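PDB 4GBA: DCN1-like protein 3 from Homo sapiens, which helps transfer NEDD8 from N-terminally acetylated NEDD8-conjugating E2 enzymes to cullin–RBX complexes, contributing to the neddylation of all cullins. Local coordinates for residues E29-D34 with D74-I79; R43-A48 with Y100-Q105; N148-K153 with P184-T189. All coordinates share one frame; numbering follows the deposited sequence.

Contact 1. Residues E29-D34 with D74-I79; sequences ERFCND and DSIDGI
In the DCUN1 (PONY) domain, whose cullin-binding part is related to EF-hand proteins, the last turns of helix 25-34 pack against the start of helix 76-89, with Phe-31 and Asp-34 meeting Ile-76 and Ile-79. The contact is apolar and partly buried.

Phe-31 is held with CG anti to its backbone N (chi1 178°), which carries the ring out to the second helix. There two isoleucine methyls meet the ring. CD1 of Ile-79 comes from the opposite direction and lies at the ring edge, near the ring plane, 4.0 Å from Phe-31 CZ. CD1 of Ile-76 approaches the ring obliquely, 3.9 Å from Phe-31 CE1, as the two side chains slide past each other.

Ile-76 has a second neighbour one helical turn on from Phe-31. Its CD1 also rests 3.9 Å from Asp-34 CB, so this one methyl touches both the Phe-31 ring and the Asp-34 methylene. The carboxylate of Asp-34 does not join in: its OD2 is hydrogen-bonded to Tyr-15 OH. The Tyr-15 ring in turn meets the Phe-31 ring edge-to-face, and its side chain also touches Ile-76.

Around these residues each helix has polar fastenings of its own. Arg-30 grips Glu-29 side-on, with NE and NH2 each taking one carboxylate oxygen in a salt bridge; NH2 uses the syn lone pair of OE2. Ser-75 is the N-cap of helix 76-89, its OG accepting from Gly-78 N at 2.8 Å. Directly after the cap, Ile-76 sets its other branch against the neighbouring backbone, with CG2 3.5 Å from Asp-34 O.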
loop_
_atom_site.group_PDB
_atom_site.type_symbol
_atom_site.label_atom_id
_atom_site.label_comp_id
_atom_site.label_asym_id
_atom_site.label_seq_id
_atom_site.Cartn_x
_atom_site.Cartn_y
_atom_site.Cartn_z
ATOM N N GLU A 29 -7.426 14.384 5.313
ATOM C CA GLU A 29 -7.459 15.131 4.052
ATOM C C GLU A 29 -6.773 16.501 4.223
ATOM O O GLU A 29 -5.902 16.869 3.434
ATOM C CB GLU A 29 -8.913 15.239 3.524
ATOM C CG GLU A 29 -9.074 15.948 2.173
ATOM C CD GLU A 29 -8.878 17.468 2.254
ATOM O OE1 GLU A 29 -9.407 18.097 3.196
ATOM O OE2 GLU A 29 -8.189 18.033 1.380
ATOM N N ARG A 30 -7.139 17.245 5.263
ATOM C CA ARG A 30 -6.439 18.500 5.599
ATOM C C ARG A 30 -4.943 18.273 5.879
ATOM O O ARG A 30 -4.086 19.061 5.467
ATOM C CB ARG A 30 -7.093 19.174 6.812
ATOM C CG ARG A 30 -8.512 19.706 6.568
ATOM C CD ARG A 30 -8.546 20.909 5.593
ATOM N NE ARG A 30 -8.417 20.507 4.190
ATOM C CZ ARG A 30 -8.100 21.335 3.194
ATOM N NH1 ARG A 30 -7.877 22.623 3.440
ATOM N NH2 ARG A 30 -7.995 20.870 1.951
ATOM N N PHE A 31 -4.637 17.191 6.589
ATOM C CA PHE A 31 -3.257 16.831 6.903
ATOM C C PHE A 31 -2.423 16.611 5.628
ATOM O O PHE A 31 -1.342 17.170 5.494
ATOM C CB PHE A 31 -3.250 15.616 7.848
ATOM C CG PHE A 31 -1.886 15.111 8.213
ATOM C CD1 PHE A 31 -1.029 15.869 8.995
ATOM C CD2 PHE A 31 -1.475 13.850 7.819
ATOM C CE1 PHE A 31 0.228 15.392 9.350
ATOM C CE2 PHE A 31 -0.217 13.366 8.183
ATOM C CZ PHE A 31 0.629 14.140 8.951
ATOM N N CYS A 32 -2.932 15.834 4.678
ATOM C CA CYS A 32 -2.254 15.671 3.380
ATOM C C CYS A 32 -2.197 16.977 2.591
ATOM O O CYS A 32 -1.206 17.266 1.903
ATOM C CB CYS A 32 -2.937 14.591 2.527
ATOM S SG CYS A 32 -2.892 12.935 3.274
ATOM N N ASN A 33 -3.266 17.758 2.672
ATOM C CA ASN A 33 -3.255 19.057 2.014
ATOM C C ASN A 33 -2.122 19.948 2.545
ATOM O O ASN A 33 -1.362 20.513 1.763
ATOM C CB ASN A 33 -4.612 19.755 2.136
ATOM C CG ASN A 33 -4.626 21.111 1.454
ATOM O OD1 ASN A 33 -4.534 21.202 0.235
ATOM N ND2 ASN A 33 -4.743 22.167 2.239
ATOM N N ASP A 34 -1.994 20.050 3.866
ATOM C CA ASP A 34 -0.903 20.822 4.461
ATOM C C ASP A 34 0.480 20.290 4.086
ATOM O O ASP A 34 1.403 21.060 3.856
ATOM C CB ASP A 34 -1.053 20.891 5.973
ATOM C CG ASP A 34 -2.230 21.744 6.399
ATOM O OD1 ASP A 34 -2.700 22.562 5.577
ATOM O OD2 ASP A 34 -2.677 21.611 7.552
ATOM N N ASP A 74 7.584 17.318 14.839
ATOM C CA ASP A 74 6.432 17.793 15.584
ATOM C C ASP A 74 5.732 18.887 14.757
ATOM O O ASP A 74 4.961 19.699 15.278
ATOM C CB ASP A 74 6.837 18.297 16.970
ATOM C CG ASP A 74 7.793 19.487 16.910
ATOM O OD1 ASP A 74 8.087 19.996 15.799
ATOM O OD2 ASP A 74 8.230 19.945 17.990
ATOM N N SER A 75 6.010 18.897 13.458
ATOM C CA SER A 75 5.456 19.931 12.591
ATOM C C SER A 75 5.296 19.453 11.154
ATOM O O SER A 75 5.959 18.505 10.724
ATOM C CB SER A 75 6.356 21.169 12.604
ATOM O OG SER A 75 7.444 20.980 11.715
ATOM N N ILE A 76 4.423 20.137 10.421
ATOM C CA ILE A 76 4.199 19.877 9.006
ATOM C C ILE A 76 5.498 19.991 8.207
ATOM O O ILE A 76 5.812 19.134 7.362
ATOM C CB ILE A 76 3.143 20.857 8.425
ATOM C CG1 ILE A 76 1.755 20.525 8.965
ATOM C CG2 ILE A 76 3.144 20.807 6.911
ATOM C CD1 ILE A 76 1.265 19.120 8.562
ATOM N N ASP A 77 6.258 21.051 8.480
ATOM C CA ASP A 77 7.533 21.264 7.802
ATOM C C ASP A 77 8.582 20.225 8.174
ATOM O O ASP A 77 9.403 19.846 7.343
ATOM C CB ASP A 77 8.059 22.681 8.047
ATOM C CG ASP A 77 7.594 23.665 6.978
ATOM O OD1 ASP A 77 6.544 23.423 6.338
ATOM O OD2 ASP A 77 8.291 24.673 6.773
ATOM N N GLY A 78 8.537 19.754 9.416
ATOM C CA GLY A 78 9.450 18.722 9.865
ATOM C C GLY A 78 9.186 17.399 9.173
ATOM O O GLY A 78 10.118 16.719 8.756
ATOM N N ILE A 79 7.912 17.029 9.058
ATOM C CA ILE A 79 7.532 15.813 8.348
ATOM C C ILE A 79 7.985 15.860 6.892
ATOM O O ILE A 79 8.612 14.922 6.407
ATOM C CB ILE A 79 6.008 15.544 8.434
ATOM C CG1 ILE A 79 5.602 15.282 9.883
ATOM C CG2 ILE A 79 5.632 14.341 7.574
ATOM C CD1 ILE A 79 4.182 15.540 10.198
#

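Contact 2. Residues R43-A48 with Y100-Q105; sequences RVLLLA and YRFTFQ
Segments 43-48 and 100-105, on helices 42-50 and 93-107 of the DCUN1 domain, run at 90° to each other, their axes 10.6 Å apart at closest approach, with Leu-45 and Thr-103 the nearest residues by CA position. The contact is buried near the centre of the chain, and it backs onto the peptide site: Val-44, Leu-45 and Ala-48 all pack against a modified residue of the bound N-terminally acetylated E2 peptide.

Phe-102 makes one half of the contact. With chi1 at 165°, its ring swings across to the end of segment 43-48, where CZ lies 4.0 Å from Ala-48 CB. Beside the alanine methyl the ring lies against the helix backbone. Phe-102 also meets the rings of Trp-49 and Phe-106, so it is part of an aromatic group drawn from both helices.

Leu-45 and Thr-103 make the other half, their side chains crossing at about a right angle. The leucine fork straddles the threonine hydroxyl: CD1 is 3.7 Å and CD2 3.9 Å from Thr-103 OG1. That oxygen is nevertheless satisfied, since it hydrogen-bonds to Leu-99 O in its own helix and can face the apolar fork. CD1 of Leu-45 also touches the threonine methyl, 4.1 Å from Thr-103 CG2. Tightest of all is the approach of ring to carbonyl, Phe-102 CZ lying 3.3 Å from Ala-48 O in an oblique pose.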
loop_
_atom_site.group_PDB
_atom_site.type_symbol
_atom_site.label_atom_id
_atom_site.label_comp_id
_atom_site.label_asym_id
_atom_site.label_seq_id
_atom_site.Cartn_x
_atom_site.Cartn_y
_atom_site.Cartn_z
ATOM N N ARG A 43 4.353 8.589 -0.711
ATOM C CA ARG A 43 4.823 9.129 0.567
ATOM C C ARG A 43 3.809 8.981 1.679
ATOM O O ARG A 43 4.181 8.865 2.844
ATOM C CB ARG A 43 5.167 10.601 0.448
ATOM C CG ARG A 43 6.519 10.870 -0.122
ATOM C CD ARG A 43 6.521 12.245 -0.719
ATOM N NE ARG A 43 7.598 12.394 -1.677
ATOM C CZ ARG A 43 7.898 13.541 -2.264
ATOM N NH1 ARG A 43 7.180 14.621 -1.971
ATOM N NH2 ARG A 43 8.912 13.602 -3.128
ATOM N N VAL A 44 2.526 9.015 1.318
ATOM C CA VAL A 44 1.455 8.875 2.300
ATOM C C VAL A 44 1.366 7.430 2.785
ATOM O O VAL A 44 1.178 7.180 3.981
ATOM C CB VAL A 44 0.098 9.385 1.748
ATOM C CG1 VAL A 44 -1.021 9.132 2.749
ATOM C CG2 VAL A 44 0.208 10.887 1.404
ATOM N N LEU A 45 1.522 6.483 1.860
ATOM C CA LEU A 45 1.701 5.085 2.246
ATOM C C LEU A 45 2.919 4.944 3.201
ATOM O O LEU A 45 2.827 4.280 4.242
ATOM C CB LEU A 45 1.848 4.186 1.009
ATOM C CG LEU A 45 2.151 2.702 1.263
ATOM C CD1 LEU A 45 0.934 1.967 1.872
ATOM C CD2 LEU A 45 2.638 2.015 -0.019
ATOM N N LEU A 46 4.040 5.589 2.872
ATOM C CA LEU A 46 5.232 5.540 3.749
ATOM C C LEU A 46 4.949 6.101 5.143
ATOM O O LEU A 46 5.347 5.521 6.144
ATOM C CB LEU A 46 6.414 6.280 3.132
ATOM C CG LEU A 46 6.964 5.712 1.828
ATOM C CD1 LEU A 46 8.270 6.414 1.431
ATOM C CD2 LEU A 46 7.183 4.232 1.977
ATOM N N LEU A 47 4.245 7.226 5.196
ATOM C CA LEU A 47 3.832 7.826 6.460
ATOM C C LEU A 47 2.989 6.861 7.278
ATOM O O LEU A 47 3.285 6.621 8.444
ATOM C CB LEU A 47 3.043 9.111 6.195
ATOM C CG LEU A 47 3.288 10.353 7.046
ATOM C CD1 LEU A 47 4.789 10.559 7.346
ATOM C CD2 LEU A 47 2.675 11.598 6.362
ATOM N N ALA A 48 1.933 6.311 6.672
ATOM C CA ALA A 48 1.068 5.347 7.343
ATOM C C ALA A 48 1.891 4.151 7.842
ATOM O O ALA A 48 1.666 3.641 8.937
ATOM C CB ALA A 48 -0.062 4.874 6.399
ATOM N N TYR A 100 6.032 -3.742 2.462
ATOM C CA TYR A 100 5.207 -4.662 1.677
ATOM C C TYR A 100 4.224 -5.504 2.520
ATOM O O TYR A 100 3.055 -5.650 2.142
ATOM C CB TYR A 100 6.089 -5.557 0.796
ATOM C CG TYR A 100 5.310 -6.390 -0.204
ATOM C CD1 TYR A 100 4.923 -5.857 -1.430
ATOM C CD2 TYR A 100 4.964 -7.710 0.075
ATOM C CE1 TYR A 100 4.205 -6.607 -2.350
ATOM C CE2 TYR A 100 4.239 -8.479 -0.846
ATOM C CZ TYR A 100 3.866 -7.920 -2.054
ATOM O OH TYR A 100 3.149 -8.670 -2.966
ATOM N N ARG A 101 4.674 -6.046 3.652
ATOM C CA ARG A 101 3.768 -6.793 4.530
ATOM C C ARG A 101 2.714 -5.881 5.167
ATOM O O ARG A 101 1.540 -6.254 5.255
ATOM C CB ARG A 101 4.533 -7.566 5.618
ATOM C CG ARG A 101 5.738 -8.348 5.094
ATOM C CD ARG A 101 6.461 -9.164 6.200
ATOM N NE ARG A 101 6.236 -10.602 6.019
ATOM C CZ ARG A 101 7.108 -11.564 6.325
ATOM N NH1 ARG A 101 8.297 -11.258 6.841
ATOM N NH2 ARG A 101 6.782 -12.841 6.101
ATOM N N PHE A 102 3.148 -4.703 5.629
ATOM C CA PHE A 102 2.266 -3.673 6.185
ATOM C C PHE A 102 1.190 -3.242 5.175
ATOM O O PHE A 102 0.047 -2.992 5.549
ATOM C CB PHE A 102 3.068 -2.424 6.630
ATOM C CG PHE A 102 2.199 -1.210 6.879
ATOM C CD1 PHE A 102 1.573 -1.023 8.108
ATOM C CD2 PHE A 102 1.966 -0.281 5.868
ATOM C CE1 PHE A 102 0.757 0.073 8.333
ATOM C CE2 PHE A 102 1.147 0.817 6.090
ATOM C CZ PHE A 102 0.543 0.991 7.326
ATOM N N THR A 103 1.564 -3.135 3.907
ATOM C CA THR A 103 0.651 -2.613 2.891
ATOM C C THR A 103 -0.603 -3.500 2.743
ATOM O O THR A 103 -1.695 -2.996 2.478
ATOM C CB THR A 103 1.376 -2.394 1.533
ATOM O OG1 THR A 103 2.436 -1.436 1.705
ATOM C CG2 THR A 103 0.408 -1.894 0.455
ATOM N N PHE A 104 -0.448 -4.812 2.948
ATOM C CA PHE A 104 -1.589 -5.706 2.872
ATOM C C PHE A 104 -2.571 -5.415 4.009
ATOM O O PHE A 104 -3.776 -5.239 3.778
ATOM C CB PHE A 104 -1.173 -7.183 2.881
ATOM C CG PHE A 104 -2.345 -8.120 2.860
ATOM C CD1 PHE A 104 -2.871 -8.573 1.660
ATOM C CD2 PHE A 104 -2.969 -8.493 4.036
ATOM C CE1 PHE A 104 -3.980 -9.409 1.645
ATOM C CE2 PHE A 104 -4.092 -9.328 4.014
ATOM C CZ PHE A 104 -4.587 -9.782 2.826
ATOM N N GLN A 105 -2.036 -5.357 5.227
ATOM C CA GLN A 105 -2.805 -5.085 6.442
ATOM C C GLN A 105 -3.503 -3.719 6.386
ATOM O O GLN A 105 -4.637 -3.545 6.856
ATOM C CB GLN A 105 -1.867 -5.139 7.664
ATOM C CG GLN A 105 -2.587 -5.367 8.985
ATOM C CD GLN A 105 -3.513 -6.594 8.942
ATOM O OE1 GLN A 105 -3.169 -7.634 8.364
ATOM N NE2 GLN A 105 -4.701 -6.464 9.539
#

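Contact 3. Residues N148-K153 with P184-T189; sequences NPSGIK and PSLFDT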
loop_
_atom_site.group_PDB
_atom_site.type_symbol
_atom_site.label_atom_id
_atom_site.label_comp_id
_atom_site.label_asym_id
_atom_site.label_seq_id
_atom_site.Cartn_x
_atom_site.Cartn_y
_atom_site.Cartn_z
ATOM N N ASN A 148 -9.476 -9.235 -14.980
ATOM C CA ASN A 148 -10.026 -10.252 -14.079
ATOM C C ASN A 148 -10.688 -11.425 -14.812
ATOM O O ASN A 148 -11.831 -11.787 -14.518
ATOM C CB ASN A 148 -11.005 -9.625 -13.072
ATOM C CG ASN A 148 -11.343 -10.568 -11.921
ATOM O OD1 ASN A 148 -10.651 -11.566 -11.691
ATOM N ND2 ASN A 148 -12.404 -10.248 -11.188
ATOM N N PRO A 149 -9.951 -12.035 -15.752
ATOM C CA PRO A 149 -10.421 -13.155 -16.581
ATOM C C PRO A 149 -11.176 -14.207 -15.777
ATOM O O PRO A 149 -12.208 -14.677 -16.243
ATOM C CB PRO A 149 -9.121 -13.769 -17.115
ATOM C CG PRO A 149 -8.152 -12.644 -17.131
ATOM C CD PRO A 149 -8.535 -11.712 -16.001
ATOM N N SER A 150 -10.669 -14.566 -14.597
ATOM C CA SER A 150 -11.227 -15.677 -13.824
ATOM C C SER A 150 -12.151 -15.224 -12.697
ATOM O O SER A 150 -12.465 -16.000 -11.793
ATOM C CB SER A 150 -10.114 -16.590 -13.269
ATOM O OG SER A 150 -9.220 -15.907 -12.396
ATOM N N GLY A 151 -12.587 -13.973 -12.757
ATOM C CA GLY A 151 -13.516 -13.435 -11.773
ATOM C C GLY A 151 -13.208 -13.772 -10.316
ATOM O O GLY A 151 -13.965 -14.489 -9.655
ATOM N N ILE A 152 -12.093 -13.258 -9.805
ATOM C CA ILE A 152 -11.793 -13.399 -8.387
ATOM C C ILE A 152 -12.466 -12.259 -7.610
ATOM O O ILE A 152 -12.703 -11.165 -8.156
ATOM C CB ILE A 152 -10.267 -13.451 -8.115
ATOM C CG1 ILE A 152 -9.543 -12.317 -8.837
ATOM C CG2 ILE A 152 -9.680 -14.789 -8.568
ATOM C CD1 ILE A 152 -8.858 -11.344 -7.915
ATOM N N LYS A 153 -12.804 -12.528 -6.351
ATOM C CA LYS A 153 -13.422 -11.519 -5.500
ATOM C C LYS A 153 -12.351 -10.639 -4.844
ATOM O O LYS A 153 -12.489 -9.414 -4.764
ATOM C CB LYS A 153 -14.292 -12.179 -4.429
ATOM N N PRO A 184 0.387 -19.762 -5.621
ATOM C CA PRO A 184 -1.078 -19.690 -5.617
ATOM C C PRO A 184 -1.558 -19.853 -7.049
ATOM O O PRO A 184 -0.870 -19.412 -7.964
ATOM C CB PRO A 184 -1.360 -18.283 -5.089
ATOM C CG PRO A 184 -0.142 -17.942 -4.278
ATOM C CD PRO A 184 0.998 -18.563 -5.020
ATOM N N SER A 185 -2.693 -20.515 -7.244
ATOM C CA SER A 185 -3.130 -20.886 -8.589
ATOM C C SER A 185 -3.399 -19.669 -9.462
ATOM O O SER A 185 -3.270 -19.734 -10.685
ATOM C CB SER A 185 -4.356 -21.803 -8.527
ATOM O OG SER A 185 -5.427 -21.155 -7.868
ATOM N N LEU A 186 -3.757 -18.554 -8.835
ATOM C CA LEU A 186 -3.899 -17.303 -9.574
ATOM C C LEU A 186 -2.659 -16.951 -10.425
ATOM O O LEU A 186 -2.788 -16.387 -11.516
ATOM C CB LEU A 186 -4.256 -16.140 -8.642
ATOM C CG LEU A 186 -4.598 -14.832 -9.371
ATOM C CD1 LEU A 186 -5.860 -15.008 -10.240
ATOM C CD2 LEU A 186 -4.760 -13.659 -8.411
ATOM N N PHE A 187 -1.464 -17.274 -9.935
ATOM C CA PHE A 187 -0.255 -16.993 -10.702
ATOM C C PHE A 187 -0.243 -17.779 -12.018
ATOM O O PHE A 187 0.186 -17.263 -13.048
ATOM C CB PHE A 187 1.019 -17.266 -9.890
ATOM C CG PHE A 187 1.167 -16.401 -8.649
ATOM C CD1 PHE A 187 0.240 -15.422 -8.341
ATOM C CD2 PHE A 187 2.251 -16.572 -7.800
ATOM C CE1 PHE A 187 0.379 -14.638 -7.197
ATOM C CE2 PHE A 187 2.395 -15.794 -6.657
ATOM C CZ PHE A 187 1.452 -14.828 -6.357
ATOM N N ASP A 188 -0.725 -19.020 -11.983
ATOM C CA ASP A 188 -0.806 -19.851 -13.188
ATOM C C ASP A 188 -1.844 -19.312 -14.180
ATOM O O ASP A 188 -1.593 -19.247 -15.386
ATOM C CB ASP A 188 -1.112 -21.318 -12.848
ATOM C CG ASP A 188 -0.701 -22.274 -13.973
ATOM O OD1 ASP A 188 0.448 -22.166 -14.475
ATOM O OD2 ASP A 188 -1.525 -23.129 -14.371
ATOM N N THR A 189 -3.007 -18.933 -13.658
ATOM C CA THR A 189 -4.034 -18.275 -14.455
ATOM C C THR A 189 -3.454 -17.068 -15.196
ATOM O O THR A 189 -3.830 -16.776 -16.338
ATOM C CB THR A 189 -5.197 -17.788 -13.568
ATOM O OG1 THR A 189 -5.734 -18.887 -12.825
ATOM C CG2 THR A 189 -6.291 -17.159 -14.413
HETATM O O HOH W 1 -7.338 -18.242 -10.982
#
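Leu-186 and Thr-189, on the first turns of helix 185-199, are the residues that meet Ser-150 and Ile-152 of the loop across from them. Leading in, Pro-184 lays its CD 3.4 Å above one face of the Phe-187 ring, offset toward the rim, and also packs on Thr-159 and Met-162 of helix 157-169. Ser-185 follows, its carbonyl oxygen taking the backbone N of Thr-189.

Leu-186 comes next. With chi1 at -172° its side chain extends away from its own backbone N and carries CD1 to the loop. That methyl sits 4.2 Å from Ile-152 CG2, the two side chains crossing at about a right angle, and 4.1 Å from Ser-150 OG. On the helix side Leu-186 leans on Trp-141 and Phe-144.

The loop it meets links helix 138-147 to the short strand 154-155, which pairs with strand 117-118. Two-stranded pairing of connecting loops is a hallmark of EF-hand folds, consistent with the EF-hand kinship of the cullin-binding region. Asn-148, with positive phi, opens a type I turn ending at Gly-151, and its side-chain amide clasps the backbone of Ile-152 twice: OD1 accepts from Ile-152 N at 2.9 Å, the N-H meeting a lone pair of OD1 within the plane of the side-chain carbonyl, while ND2 donates to Ile-152 O. The clasp fixes the stretch from which the isoleucine extends.

Phe-187 turns inward, to Trp-141 and Phe-166. Thr-189, one turn on from Leu-186, then offers its methyl to Ser-150, with CG2 3.8 Å from OG and 4.0 Å from CB of that serine. A water lies between the two hydroxyls, but its bond to Ser-150 OG is weak and its 2.5 Å distance to Thr-189 OG1 is suspiciously short.

Overall arrangement
From the N terminus the chain passes through helix 25-34 and then helix 42-50, so the first segments of contacts 1 and 2 come before either contact closes. Helix 76-89 closes contact 1, and helix 93-107 then closes contact 2: the two loops cross. They also touch in space, Leu-47 packing on both Phe-31 and Ile-79, so four helices are tied together in the N-terminal half. Contact 3 opens only afterwards, at the loop following helix 138-147, and closes on helix 185-199 in the C-terminal half. Its centre is about 40 Å from that of contact 1, on the opposite side of the chain's centre, and about 24 Å from that of contact 2.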